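Local coordinates for protein nitrite oxidoreductase subunit A (Kuenenia stuttgartiensis, PDB 7B04) that is a NarG-like subunit of the molybdopterin oxidoreductase family, carrying a molybdenum atom, an iron-sulfur cluster and two molecules of the ligand MD1, at residues 577-588 / 600-608. Numbering follows the deposited sequence.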
# COMPACT_ATOMS: atom_id res chain seq x y z
N SER B 577 -29.48 -19.51 19.21
CA SER B 577 -29.11 -19.19 17.83
C SER B 577 -29.09 -20.44 16.95
O SER B 577 -29.85 -20.53 15.98
CB SER B 577 -27.74 -18.50 17.81
OG SER B 577 -26.70 -19.42 18.08
N GLY B 578 -28.23 -21.41 17.26
CA GLY B 578 -28.10 -22.57 16.42
C GLY B 578 -26.66 -22.99 16.19
O GLY B 578 -25.76 -22.66 16.97
N PRO B 579 -26.43 -23.75 15.11
CA PRO B 579 -25.08 -24.28 14.86
C PRO B 579 -24.09 -23.23 14.39
O PRO B 579 -22.88 -23.44 14.55
CB PRO B 579 -25.32 -25.33 13.78
CG PRO B 579 -26.51 -24.82 13.04
CD PRO B 579 -27.38 -24.14 14.06
N GLY B 580 -24.55 -22.13 13.81
CA GLY B 580 -23.63 -21.10 13.36
C GLY B 580 -22.73 -21.58 12.24
O GLY B 580 -23.19 -22.16 11.24
N PHE B 581 -21.43 -21.35 12.42
CA PHE B 581 -20.45 -21.72 11.40
C PHE B 581 -20.41 -23.23 11.18
O PHE B 581 -20.06 -23.68 10.08
CB PHE B 581 -19.08 -21.18 11.80
CG PHE B 581 -18.02 -21.38 10.76
CD1 PHE B 581 -18.01 -20.61 9.61
CD2 PHE B 581 -17.02 -22.31 10.95
CE1 PHE B 581 -17.02 -20.78 8.66
CE2 PHE B 581 -16.03 -22.49 10.00
CZ PHE B 581 -16.04 -21.73 8.85
N TYR B 582 -20.75 -24.02 12.20
CA TYR B 582 -20.73 -25.47 12.06
C TYR B 582 -21.75 -25.94 11.03
O TYR B 582 -21.59 -27.02 10.45
CB TYR B 582 -21.01 -26.14 13.40
CG TYR B 582 -19.92 -25.95 14.43
CD1 TYR B 582 -18.68 -26.57 14.29
CD2 TYR B 582 -20.13 -25.17 15.56
CE1 TYR B 582 -17.69 -26.40 15.23
CE2 TYR B 582 -19.15 -25.00 16.51
CZ TYR B 582 -17.92 -25.62 16.34
OH TYR B 582 -16.94 -25.45 17.29
N GLY B 583 -22.81 -25.16 10.80
CA GLY B 583 -23.80 -25.56 9.81
C GLY B 583 -23.22 -25.74 8.42
O GLY B 583 -23.62 -26.64 7.68
N TRP B 584 -22.26 -24.88 8.06
CA TRP B 584 -21.65 -24.96 6.73
C TRP B 584 -20.52 -25.98 6.68
O TRP B 584 -20.42 -26.75 5.72
CB TRP B 584 -21.16 -23.58 6.32
CG TRP B 584 -20.30 -23.56 5.09
CD1 TRP B 584 -19.00 -23.14 5.01
CD2 TRP B 584 -20.68 -23.95 3.77
NE1 TRP B 584 -18.55 -23.26 3.72
CE2 TRP B 584 -19.56 -23.76 2.94
CE3 TRP B 584 -21.85 -24.46 3.21
CZ2 TRP B 584 -19.58 -24.05 1.58
CZ3 TRP B 584 -21.87 -24.75 1.86
CH2 TRP B 584 -20.74 -24.54 1.06
N VAL B 585 -19.65 -26.00 7.70
CA VAL B 585 -18.44 -26.82 7.65
C VAL B 585 -18.57 -28.14 8.40
O VAL B 585 -17.80 -29.07 8.10
CB VAL B 585 -17.23 -26.03 8.20
CG1 VAL B 585 -16.99 -24.78 7.37
CG2 VAL B 585 -17.43 -25.69 9.67
N ALA B 586 -19.50 -28.27 9.34
CA ALA B 586 -19.62 -29.47 10.15
C ALA B 586 -20.99 -30.11 10.01
O ALA B 586 -21.48 -30.77 10.94
CB ALA B 586 -19.32 -29.16 11.62
N GLU B 587 -21.63 -29.94 8.86
CA GLU B 587 -22.87 -30.64 8.58
C GLU B 587 -22.58 -32.13 8.38
O GLU B 587 -21.53 -32.50 7.85
CB GLU B 587 -23.54 -30.06 7.33
CG GLU B 587 -25.05 -30.15 7.33
CD GLU B 587 -25.63 -30.17 5.93
OE1 GLU B 587 -25.16 -30.98 5.10
OE2 GLU B 587 -26.55 -29.37 5.65
N ASP B 588 -23.50 -32.97 8.83
CA ASP B 588 -23.30 -34.41 8.71
C ASP B 588 -23.23 -34.80 7.24
O ASP B 588 -24.20 -34.64 6.50
CB ASP B 588 -24.41 -35.17 9.42
CG ASP B 588 -24.07 -36.64 9.64
OD1 ASP B 588 -23.08 -37.11 9.05
OD2 ASP B 588 -24.79 -37.32 10.40
N ALA B 600 -31.68 -23.38 10.15
CA ALA B 600 -30.34 -23.83 10.53
C ALA B 600 -30.36 -24.80 11.71
O ALA B 600 -29.38 -25.53 11.90
CB ALA B 600 -29.46 -22.62 10.88
N LYS B 601 -31.44 -24.83 12.48
CA LYS B 601 -31.56 -25.79 13.56
C LYS B 601 -32.06 -27.15 13.09
O LYS B 601 -31.99 -28.12 13.85
CB LYS B 601 -32.50 -25.25 14.65
CG LYS B 601 -31.91 -24.08 15.43
CD LYS B 601 -32.85 -23.62 16.53
CE LYS B 601 -32.26 -22.45 17.30
NZ LYS B 601 -33.17 -21.98 18.38
N ASP B 602 -32.56 -27.24 11.86
CA ASP B 602 -32.94 -28.51 11.25
C ASP B 602 -31.76 -29.23 10.62
O ASP B 602 -31.95 -30.27 9.98
CB ASP B 602 -34.03 -28.29 10.20
CG ASP B 602 -35.32 -27.77 10.79
OD1 ASP B 602 -35.62 -28.09 11.96
OD2 ASP B 602 -36.04 -27.03 10.08
N LEU B 603 -30.54 -28.70 10.77
CA LEU B 603 -29.36 -29.30 10.18
C LEU B 603 -28.72 -30.28 11.14
O LEU B 603 -28.67 -30.04 12.35
CB LEU B 603 -28.34 -28.22 9.80
CG LEU B 603 -28.75 -27.19 8.74
CD1 LEU B 603 -27.69 -26.11 8.62
CD2 LEU B 603 -28.99 -27.87 7.41
N ASN B 604 -28.22 -31.39 10.60
CA ASN B 604 -27.54 -32.41 11.39
C ASN B 604 -26.06 -32.02 11.46
O ASN B 604 -25.36 -32.05 10.45
CB ASN B 604 -27.72 -33.79 10.78
CG ASN B 604 -29.16 -34.28 10.88
OD1 ASN B 604 -29.80 -34.14 11.91
ND2 ASN B 604 -29.66 -34.86 9.79
N ILE B 605 -25.61 -31.64 12.65
CA ILE B 605 -24.26 -31.12 12.85
C ILE B 605 -23.36 -32.25 13.34
O ILE B 605 -23.48 -32.69 14.49
CB ILE B 605 -24.25 -29.94 13.82
CG1 ILE B 605 -25.16 -28.83 13.29
CG2 ILE B 605 -22.84 -29.42 14.03
CD1 ILE B 605 -24.79 -28.36 11.91
N LYS B 606 -22.46 -32.70 12.48
CA LYS B 606 -21.40 -33.61 12.90
C LYS B 606 -20.25 -33.48 11.92
O LYS B 606 -20.36 -33.93 10.77
CB LYS B 606 -21.90 -35.05 12.97
CG LYS B 606 -20.80 -36.06 13.23
CD LYS B 606 -21.35 -37.47 13.37
CE LYS B 606 -20.23 -38.49 13.43
NZ LYS B 606 -20.76 -39.87 13.67
N GLY B 607 -19.15 -32.87 12.36
CA GLY B 607 -17.97 -32.74 11.53
C GLY B 607 -17.02 -33.90 11.77
O GLY B 607 -16.83 -34.34 12.90
N ARG B 608 -16.44 -34.40 10.68
CA ARG B 608 -15.50 -35.51 10.74
C ARG B 608 -14.15 -35.13 10.14
O ARG B 608 -13.39 -36.01 9.72
CB ARG B 608 -16.10 -36.73 10.04
CG ARG B 608 -17.59 -36.78 10.27
CD ARG B 608 -18.27 -38.03 9.82
NE ARG B 608 -19.66 -37.99 10.25
CZ ARG B 608 -20.60 -38.86 9.89
NH1 ARG B 608 -20.29 -39.86 9.08
NH2 ARG B 608 -21.84 -38.73 10.34
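I605 packs against one side of the short helix 582-585 and the turn that leads into it. Its CD1 touches both P579 CB and G583 CA, each 3.6 Å away. With CG1 beside the backbone N (chi1 -58°), I605 CG2 is turned to the side of Y582 CB, 3.8 Å away. L603 CD1 adds a looser touch on G583 CA. The ring of P579 also rests on the backbone of A600. P579 and Y582 are the first and last residues of a type II' turn, and I605 touches both.

Past the helix, E587 and I605 form a single backbone bridge. D588 N donates to N604 O at 2.6 Å. K606 N gives a weak bond to A586 O. At the polar edge D588 OD1 forms a salt bridge with R608 NH2, over one face of the guanidinium. The carboxylate and guanidinium planes are 53° apart, but the close geometry is doubtful at this resolution. D588 OD1 also accepts from F590 N, and K606 NZ pairs with D259.

This is structural packing within the molybdopterin oxidoreductase family region. The chain leaves the short helix, makes an eleven-residue excursion without helix or strand, and returns against that helix. L603 touches R772 and W584 touches L773, both on helix 767-774. R241 and N244 of helix 238-254 hydrogen-bond to W584 O and R608 N.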